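Local coordinates for methylxanthine N3-demethylase NdmB (Pseudomonas putida, PDB 6ICL), which catalyses the NADH-dependent N3-demethylation of theobromine and related methylxanthines, releasing formaldehyde, as a Rieske non-heme iron oxygenase, at residues P25-K30 against K344-L349; Q159-S164 against P255-L260. All coordinates share one frame; numbering follows the deposited sequence.

How the interactions relate
The two interactions illustrate how irregular segments far apart in sequence can be tied to helix and sheet in a Rieske oxygenase. Interaction 1 lays the N-terminal 25-30 on helix 337-355; interaction 2 lays 159-164, part of the connection between strands 146-150 and 171-181, over strand 257-264 of the seven-stranded antiparallel sheet. Along the chain the order is 25-30, 159-164, 255-260, 344-349, so both partners of interaction 2 fall between those of interaction 1. Their centres are about 19 Å apart, yet they touch: His346 NE2 lies 3.0 Å from Pro255 O, a probable hydrogen bond, joining helix 337-355 to the turn that leads into strand 257-264.

Interaction 1: P25-K30 against K344-L349; sequences PLLEDK and KWHKEL
Lys347 and Leu27 meet across this contact through different choices of first torsion: the lysine sets CG anti to its own N (chi1 -174°) and bends at chi2, carrying its chain past Leu26, whereas the leucine swings CG anti to its carbonyl carbon (chi1 -55°), which presents both methyls to the helix. Leu27 CD2 rests on the helix backbone, 3.5 Å from Lys347 N, while CD1 lies 3.9 Å from His346 CB. The imidazole itself is held from elsewhere, ND1 hydrogen-bonded to Tyr32 OH and NE2 probably to Pro255 O.

The polar half of the contact belongs to the lysine tip. Its ammonium meets the carbonyl of Leu26 almost head-on, with NZ 2.8 Å from Leu26 O and a C=O...N angle of 171°. A second bond, also 2.8 Å, runs from Lys347 NZ to a water, which weakly accepts from Asp29 N. Behind the ammonium group the aliphatic chain passes Leu26 at an oblique angle, with Lys347 CD 4.1 Å from Leu26 CD1. A methionine in its place would probably leave the Leu26 carbonyl and the bridging water without their donor and the 25-30 loop less firmly fixed.

Packing of this kind joins an irregular N-terminal segment, leading towards strand 37-42, to the flank of helix 337-355 in the C-terminal part of a Rieske oxygenase.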
ATOM      1  N   PRO A  25       0.380  38.840  -2.043  1.00 54.40           N
ATOM      2  CA  PRO A  25       1.239  38.396  -3.145  1.00 52.07           C
ATOM      3  C   PRO A  25       1.628  39.519  -4.093  1.00 48.47           C
ATOM      4  O   PRO A  25       0.856  40.439  -4.363  1.00 50.39           O
ATOM      5  CB  PRO A  25       0.354  37.368  -3.869  1.00 52.40           C
ATOM      6  CG  PRO A  25      -0.994  37.937  -3.747  1.00 54.58           C
ATOM      7  CD  PRO A  25      -1.041  38.620  -2.383  1.00 56.47           C
ATOM      8  N   LEU A  26       2.856  39.422  -4.616  1.00 44.25           N
ATOM      9  CA  LEU A  26       3.335  40.419  -5.574  1.00 45.58           C
ATOM     10  C   LEU A  26       2.512  40.404  -6.859  1.00 49.98           C
ATOM     11  O   LEU A  26       2.109  41.456  -7.368  1.00 46.28           O
ATOM     12  CB  LEU A  26       4.810  40.179  -5.893  1.00 49.15           C
ATOM     13  CG  LEU A  26       5.355  41.064  -7.014  1.00 46.66           C
ATOM     14  CD1 LEU A  26       5.495  42.481  -6.525  1.00 48.01           C
ATOM     15  CD2 LEU A  26       6.685  40.564  -7.546  1.00 42.96           C
ATOM     16  N   LEU A  27       2.253  39.218  -7.406  1.00 49.70           N
ATOM     17  CA  LEU A  27       1.703  39.092  -8.755  1.00 48.59           C
ATOM     18  C   LEU A  27       0.249  38.638  -8.640  1.00 49.99           C
ATOM     19  O   LEU A  27      -0.068  37.462  -8.823  1.00 47.58           O
ATOM     20  CB  LEU A  27       2.545  38.127  -9.589  1.00 47.88           C
ATOM     21  CG  LEU A  27       4.024  38.518  -9.641  1.00 46.99           C
ATOM     22  CD1 LEU A  27       4.874  37.355 -10.139  1.00 41.16           C
ATOM     23  CD2 LEU A  27       4.202  39.759 -10.519  1.00 41.34           C
ATOM     24  N   GLU A  28      -0.636  39.605  -8.387  1.00 49.60           N
ATOM     25  CA  GLU A  28      -2.039  39.316  -8.095  1.00 53.42           C
ATOM     26  C   GLU A  28      -2.785  38.838  -9.331  1.00 52.18           C
ATOM     27  O   GLU A  28      -3.619  37.933  -9.244  1.00 54.13           O
ATOM     28  CB  GLU A  28      -2.701  40.579  -7.547  1.00 58.24           C
ATOM     29  CG  GLU A  28      -3.782  40.373  -6.533  1.00 66.63           C
ATOM     30  CD  GLU A  28      -3.949  41.605  -5.664  1.00 75.91           C
ATOM     31  OE1 GLU A  28      -3.177  42.578  -5.856  1.00 71.38           O
ATOM     32  OE2 GLU A  28      -4.841  41.599  -4.793  1.00 82.33           O
ATOM     33  N   ASP A  29      -2.510  39.444 -10.483  1.00 46.15           N
ATOM     34  CA  ASP A  29      -3.249  39.184 -11.714  1.00 49.84           C
ATOM     35  C   ASP A  29      -2.408  38.312 -12.631  1.00 46.95           C
ATOM     36  O   ASP A  29      -1.241  38.622 -12.875  1.00 47.93           O
ATOM     37  CB  ASP A  29      -3.592  40.493 -12.432  1.00 50.11           C
ATOM     38  CG  ASP A  29      -4.652  40.310 -13.499  1.00 51.95           C
ATOM     39  OD1 ASP A  29      -4.333  39.830 -14.607  1.00 48.26           O
ATOM     40  OD2 ASP A  29      -5.820  40.642 -13.221  1.00 59.36           O
ATOM     41  N   LYS A  30      -2.994  37.231 -13.141  1.00 44.94           N
ATOM     42  CA  LYS A  30      -2.250  36.269 -13.947  1.00 43.60           C
ATOM     43  C   LYS A  30      -2.589  36.339 -15.428  1.00 42.82           C
ATOM     44  O   LYS A  30      -2.106  35.504 -16.202  1.00 42.60           O
ATOM     45  CB  LYS A  30      -2.489  34.846 -13.429  1.00 44.12           C
ATOM     46  CG  LYS A  30      -2.151  34.646 -11.961  1.00 41.25           C
ATOM     47  CD  LYS A  30      -0.676  34.877 -11.698  1.00 39.74           C
ATOM     48  CE  LYS A  30      -0.340  34.474 -10.261  1.00 45.37           C
ATOM     49  NZ  LYS A  30       1.031  34.926  -9.842  1.00 42.39           N
ATOM     50  N   LYS A 344      10.472  42.538 -10.954  1.00 43.75           N
ATOM     51  CA  LYS A 344      10.062  43.822 -11.526  1.00 39.53           C
ATOM     52  C   LYS A 344       9.371  43.632 -12.861  1.00 41.54           C
ATOM     53  O   LYS A 344       8.296  44.189 -13.106  1.00 41.75           O
ATOM     54  CB  LYS A 344      11.273  44.739 -11.712  1.00 46.24           C
ATOM     55  CG  LYS A 344      11.804  45.391 -10.452  1.00 50.31           C
ATOM     56  CD  LYS A 344      12.665  46.621 -10.825  1.00 61.15           C
ATOM     57  CE  LYS A 344      13.391  47.235  -9.612  1.00 60.89           C
ATOM     58  NZ  LYS A 344      12.473  47.815  -8.584  1.00 66.78           N
ATOM     59  N   TRP A 345       9.987  42.855 -13.753  1.00 39.74           N
ATOM     60  CA  TRP A 345       9.411  42.717 -15.080  1.00 38.87           C
ATOM     61  C   TRP A 345       8.137  41.889 -15.042  1.00 39.60           C
ATOM     62  O   TRP A 345       7.192  42.189 -15.778  1.00 42.42           O
ATOM     63  CB  TRP A 345      10.435  42.121 -16.042  1.00 41.23           C
ATOM     64  CG  TRP A 345      10.140  42.392 -17.478  1.00 41.85           C
ATOM     65  CD1 TRP A 345       9.078  43.096 -17.981  1.00 41.08           C
ATOM     66  CD2 TRP A 345      10.914  41.977 -18.603  1.00 36.19           C
ATOM     67  NE1 TRP A 345       9.140  43.124 -19.353  1.00 40.83           N
ATOM     68  CE2 TRP A 345      10.260  42.451 -19.759  1.00 36.90           C
ATOM     69  CE3 TRP A 345      12.091  41.234 -18.747  1.00 41.38           C
ATOM     70  CZ2 TRP A 345      10.741  42.214 -21.036  1.00 39.41           C
ATOM     71  CZ3 TRP A 345      12.578  41.009 -20.027  1.00 36.13           C
ATOM     72  CH2 TRP A 345      11.907  41.506 -21.151  1.00 40.08           C
ATOM     73  N   HIS A 346       8.063  40.884 -14.161  1.00 38.97           N
ATOM     74  CA  HIS A 346       6.814  40.142 -14.008  1.00 40.62           C
ATOM     75  C   HIS A 346       5.687  41.070 -13.560  1.00 41.74           C
ATOM     76  O   HIS A 346       4.584  41.031 -14.112  1.00 41.23           O
ATOM     77  CB  HIS A 346       6.994  38.983 -13.017  1.00 37.69           C
ATOM     78  CG  HIS A 346       7.207  37.656 -13.676  1.00 38.43           C
ATOM     79  ND1 HIS A 346       6.168  36.779 -13.922  1.00 39.34           N
ATOM     80  CD2 HIS A 346       8.328  37.063 -14.158  1.00 39.11           C
ATOM     81  CE1 HIS A 346       6.643  35.699 -14.520  1.00 38.68           C
ATOM     82  NE2 HIS A 346       7.950  35.845 -14.674  1.00 39.28           N
ATOM     83  N   LYS A 347       5.958  41.935 -12.573  1.00 39.66           N
ATOM     84  CA  LYS A 347       4.920  42.843 -12.079  1.00 43.05           C
ATOM     85  C   LYS A 347       4.467  43.805 -13.162  1.00 40.03           C
ATOM     86  O   LYS A 347       3.271  44.075 -13.308  1.00 42.37           O
ATOM     87  CB  LYS A 347       5.431  43.635 -10.871  1.00 47.68           C
ATOM     88  CG  LYS A 347       4.360  44.509 -10.210  1.00 47.73           C
ATOM     89  CD  LYS A 347       3.227  43.630  -9.695  1.00 53.69           C
ATOM     90  CE  LYS A 347       2.161  44.406  -8.940  1.00 53.90           C
ATOM     91  NZ  LYS A 347       0.938  43.560  -8.708  1.00 57.41           N
ATOM     92  N   GLU A 348       5.418  44.334 -13.928  1.00 40.70           N
ATOM     93  CA  GLU A 348       5.087  45.270 -14.991  1.00 44.71           C
ATOM     94  C   GLU A 348       4.276  44.586 -16.087  1.00 46.66           C
ATOM     95  O   GLU A 348       3.291  45.147 -16.587  1.00 47.62           O
ATOM     96  CB  GLU A 348       6.382  45.865 -15.542  1.00 46.31           C
ATOM     97  CG  GLU A 348       6.239  46.712 -16.794  1.00 47.75           C
ATOM     98  CD  GLU A 348       7.589  47.151 -17.325  1.00 52.42           C
ATOM     99  OE1 GLU A 348       8.521  47.369 -16.504  1.00 51.34           O
ATOM    100  OE2 GLU A 348       7.722  47.250 -18.566  1.00 54.16           O
ATOM    101  N   LEU A 349       4.676  43.363 -16.461  1.00 46.93           N
ATOM    102  CA  LEU A 349       3.924  42.581 -17.440  1.00 47.22           C
ATOM    103  C   LEU A 349       2.519  42.282 -16.944  1.00 41.22           C
ATOM    104  O   LEU A 349       1.549  42.381 -17.706  1.00 46.15           O
ATOM    105  CB  LEU A 349       4.660  41.280 -17.744  1.00 43.77           C
ATOM    106  CG  LEU A 349       5.961  41.461 -18.499  1.00 42.88           C
ATOM    107  CD1 LEU A 349       6.842  40.227 -18.322  1.00 43.01           C
ATOM    108  CD2 LEU A 349       5.682  41.723 -19.970  1.00 41.51           C
TER
HETATM  109  O   HOH W   1      -0.472  42.080 -10.556  1.00 53.22           O

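Interaction 2: Q159-S164 against P255-L260; sequences QIPYLS and PYSVNL
Asn259 reaches from its strand into the backbone of 159-164, and its side-chain atoms meet Tyr162, Leu163 and Ser164 in turn. CB lies 3.6 Å from Tyr162 O, a carbonyl whose hydrogen bond comes from Trp274 on the next strand. With CG anti to the backbone N (chi1 -176°), the side chain projects out from the strand towards the loop, which brings its amide to Ser164. CG passes beside the Tyr162 ring, 3.9 Å from Tyr162 CE2, with the amide and ring planes turned 65° from each other.

At the tip the amide divides its work. OD1 accepts from Ser164 N at 2.9 Å with an N-H...O angle of 159°; the donor stands above the carbonyl plane, so the bond is fairly straight at the hydrogen but does not follow a lone pair. The same oxygen brushes the backbone of Leu163, whose CA is 3.3 Å from Asn259 OD1. On the other branch, ND2 makes a weak bond to the serine hydroxyl, with 3.4 Å between Asn259 ND2 and Ser164 OG.

The setting is the seven-stranded antiparallel sheet of the catalytic domain, which in Rieske oxygenases has the helix-grip fold. Strand 257-264 lies between 246-253 and 270-281; its backbone is bonded to those neighbours, and the strand meets 159-164 through side chains on one face of the sheet. Alternation along the strand puts Ser257 on the same side as Asn259, while Val258 and Leu260 point away.

Ser257, two residues before Asn259, packs against the Pro161 ring, its OG 3.0 Å from Pro161 CB; that hydroxyl is hydrogen-bonded to Thr276. Beside them, Thr253 of strand 246-253 bonds to Tyr162 N through its hydroxyl, while Arg251 makes a cation-pi contact with the tyrosine ring.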
ATOM      1  N   GLN A 159       7.204  34.954 -28.444  1.00 40.69           N
ATOM      2  CA  GLN A 159       7.677  33.826 -29.235  1.00 42.01           C
ATOM      3  C   GLN A 159       8.126  32.692 -28.318  1.00 42.31           C
ATOM      4  O   GLN A 159       8.238  32.849 -27.096  1.00 41.36           O
ATOM      5  CB  GLN A 159       8.823  34.234 -30.166  1.00 43.77           C
ATOM      6  CG  GLN A 159      10.064  34.740 -29.472  1.00 47.53           C
ATOM      7  CD  GLN A 159      11.082  35.263 -30.484  1.00 54.11           C
ATOM      8  OE1 GLN A 159      11.094  34.834 -31.638  1.00 56.84           O
ATOM      9  NE2 GLN A 159      11.927  36.195 -30.058  1.00 52.19           N
ATOM     10  N   ILE A 160       8.396  31.546 -28.928  1.00 41.83           N
ATOM     11  CA  ILE A 160       8.796  30.367 -28.157  1.00 42.51           C
ATOM     12  C   ILE A 160      10.182  30.600 -27.562  1.00 41.56           C
ATOM     13  O   ILE A 160      11.093  31.074 -28.268  1.00 41.65           O
ATOM     14  CB  ILE A 160       8.771  29.116 -29.035  1.00 37.10           C
ATOM     15  CG1 ILE A 160       7.322  28.766 -29.373  1.00 40.01           C
ATOM     16  CG2 ILE A 160       9.485  27.943 -28.328  1.00 36.92           C
ATOM     17  CD1 ILE A 160       7.155  27.854 -30.561  1.00 36.53           C
ATOM     18  N   PRO A 161      10.371  30.287 -26.286  1.00 39.45           N
ATOM     19  CA  PRO A 161      11.636  30.574 -25.612  1.00 36.02           C
ATOM     20  C   PRO A 161      12.880  30.161 -26.378  1.00 42.37           C
ATOM     21  O   PRO A 161      12.890  29.206 -27.164  1.00 40.05           O
ATOM     22  CB  PRO A 161      11.503  29.784 -24.306  1.00 36.96           C
ATOM     23  CG  PRO A 161      10.014  30.011 -23.958  1.00 30.47           C
ATOM     24  CD  PRO A 161       9.300  29.967 -25.316  1.00 37.74           C
ATOM     25  N   TYR A 162      13.953  30.887 -26.081  1.00 36.99           N
ATOM     26  CA  TYR A 162      15.234  30.677 -26.718  1.00 40.29           C
ATOM     27  C   TYR A 162      15.986  29.504 -26.099  1.00 39.52           C
ATOM     28  O   TYR A 162      16.170  29.443 -24.879  1.00 39.23           O
ATOM     29  CB  TYR A 162      16.072  31.952 -26.581  1.00 43.26           C
ATOM     30  CG  TYR A 162      17.443  31.777 -27.142  1.00 39.64           C
ATOM     31  CD1 TYR A 162      17.655  31.799 -28.530  1.00 40.53           C
ATOM     32  CD2 TYR A 162      18.524  31.557 -26.303  1.00 39.56           C
ATOM     33  CE1 TYR A 162      18.903  31.618 -29.048  1.00 41.60           C
ATOM     34  CE2 TYR A 162      19.777  31.379 -26.809  1.00 45.60           C
ATOM     35  CZ  TYR A 162      19.964  31.416 -28.174  1.00 43.49           C
ATOM     36  OH  TYR A 162      21.226  31.231 -28.653  1.00 48.46           O
ATOM     37  N   LEU A 163      16.484  28.613 -26.952  1.00 41.26           N
ATOM     38  CA  LEU A 163      17.468  27.607 -26.580  1.00 41.76           C
ATOM     39  C   LEU A 163      18.568  27.629 -27.629  1.00 41.27           C
ATOM     40  O   LEU A 163      18.287  27.693 -28.824  1.00 40.95           O
ATOM     41  CB  LEU A 163      16.853  26.200 -26.495  1.00 39.06           C
ATOM     42  CG  LEU A 163      17.782  24.999 -26.690  1.00 36.66           C
ATOM     43  CD1 LEU A 163      18.664  24.766 -25.477  1.00 34.86           C
ATOM     44  CD2 LEU A 163      16.987  23.727 -27.052  1.00 36.64           C
ATOM     45  N   SER A 164      19.817  27.593 -27.191  1.00 44.35           N
ATOM     46  CA  SER A 164      20.928  27.648 -28.127  1.00 45.26           C
ATOM     47  C   SER A 164      21.412  26.243 -28.452  1.00 48.70           C
ATOM     48  O   SER A 164      21.337  25.331 -27.617  1.00 42.02           O
ATOM     49  CB  SER A 164      22.080  28.485 -27.563  1.00 40.73           C
ATOM     50  OG  SER A 164      22.732  27.836 -26.486  1.00 40.43           O
ATOM     51  N   PRO A 255       8.119  34.290 -19.623  1.00 36.31           N
ATOM     52  CA  PRO A 255       8.271  34.545 -18.193  1.00 34.58           C
ATOM     53  C   PRO A 255       9.068  33.509 -17.434  1.00 34.73           C
ATOM     54  O   PRO A 255       9.365  33.781 -16.287  1.00 36.52           O
ATOM     55  CB  PRO A 255       6.828  34.558 -17.687  1.00 33.34           C
ATOM     56  CG  PRO A 255       5.948  34.170 -18.894  1.00 36.22           C
ATOM     57  CD  PRO A 255       6.868  33.570 -19.899  1.00 38.48           C
ATOM     58  N   TYR A 256       9.470  32.382 -18.046  1.00 36.62           N
ATOM     59  CA  TYR A 256       9.942  31.279 -17.208  1.00 35.06           C
ATOM     60  C   TYR A 256      11.071  30.448 -17.808  1.00 37.90           C
ATOM     61  O   TYR A 256      11.269  29.308 -17.366  1.00 33.05           O
ATOM     62  CB  TYR A 256       8.784  30.308 -16.901  1.00 35.59           C
ATOM     63  CG  TYR A 256       7.602  30.890 -16.160  1.00 35.29           C
ATOM     64  CD1 TYR A 256       7.763  31.492 -14.909  1.00 33.50           C
ATOM     65  CD2 TYR A 256       6.319  30.802 -16.684  1.00 31.21           C
ATOM     66  CE1 TYR A 256       6.686  32.014 -14.214  1.00 30.98           C
ATOM     67  CE2 TYR A 256       5.234  31.318 -15.985  1.00 34.33           C
ATOM     68  CZ  TYR A 256       5.429  31.918 -14.747  1.00 37.31           C
ATOM     69  OH  TYR A 256       4.361  32.434 -14.040  1.00 36.50           O
ATOM     70  N   SER A 257      11.819  30.949 -18.784  1.00 32.01           N
ATOM     71  CA  SER A 257      12.863  30.145 -19.387  1.00 37.69           C
ATOM     72  C   SER A 257      14.247  30.644 -18.996  1.00 37.93           C
ATOM     73  O   SER A 257      14.450  31.827 -18.682  1.00 38.59           O
ATOM     74  CB  SER A 257      12.731  30.133 -20.910  1.00 35.16           C
ATOM     75  OG  SER A 257      11.422  29.736 -21.260  1.00 34.44           O
ATOM     76  N   VAL A 258      15.204  29.721 -19.024  1.00 34.77           N
ATOM     77  CA  VAL A 258      16.617  30.022 -18.780  1.00 32.68           C
ATOM     78  C   VAL A 258      17.448  29.227 -19.773  1.00 38.02           C
ATOM     79  O   VAL A 258      17.379  27.994 -19.796  1.00 38.80           O
ATOM     80  CB  VAL A 258      17.085  29.679 -17.352  1.00 38.57           C
ATOM     81  CG1 VAL A 258      18.594  30.017 -17.206  1.00 34.78           C
ATOM     82  CG2 VAL A 258      16.277  30.412 -16.318  1.00 34.45           C
ATOM     83  N   ASN A 259      18.251  29.920 -20.572  1.00 39.45           N
ATOM     84  CA  ASN A 259      19.288  29.288 -21.371  1.00 35.91           C
ATOM     85  C   ASN A 259      20.627  29.701 -20.770  1.00 42.72           C
ATOM     86  O   ASN A 259      21.004  30.880 -20.836  1.00 38.19           O
ATOM     87  CB  ASN A 259      19.174  29.697 -22.844  1.00 38.94           C
ATOM     88  CG  ASN A 259      20.174  28.978 -23.723  1.00 43.12           C
ATOM     89  OD1 ASN A 259      19.881  27.911 -24.287  1.00 44.32           O
ATOM     90  ND2 ASN A 259      21.374  29.546 -23.841  1.00 42.27           N
ATOM     91  N   LEU A 260      21.332  28.738 -20.155  1.00 39.03           N
ATOM     92  CA  LEU A 260      22.612  28.999 -19.510  1.00 39.99           C
ATOM     93  C   LEU A 260      23.723  28.432 -20.379  1.00 43.16           C
ATOM     94  O   LEU A 260      23.872  27.209 -20.496  1.00 37.58           O
ATOM     95  CB  LEU A 260      22.689  28.405 -18.106  1.00 38.86           C
ATOM     96  CG  LEU A 260      24.134  28.420 -17.575  1.00 43.05           C
ATOM     97  CD1 LEU A 260      24.756  29.857 -17.580  1.00 38.83           C
ATOM     98  CD2 LEU A 260      24.241  27.767 -16.185  1.00 39.54           C
TER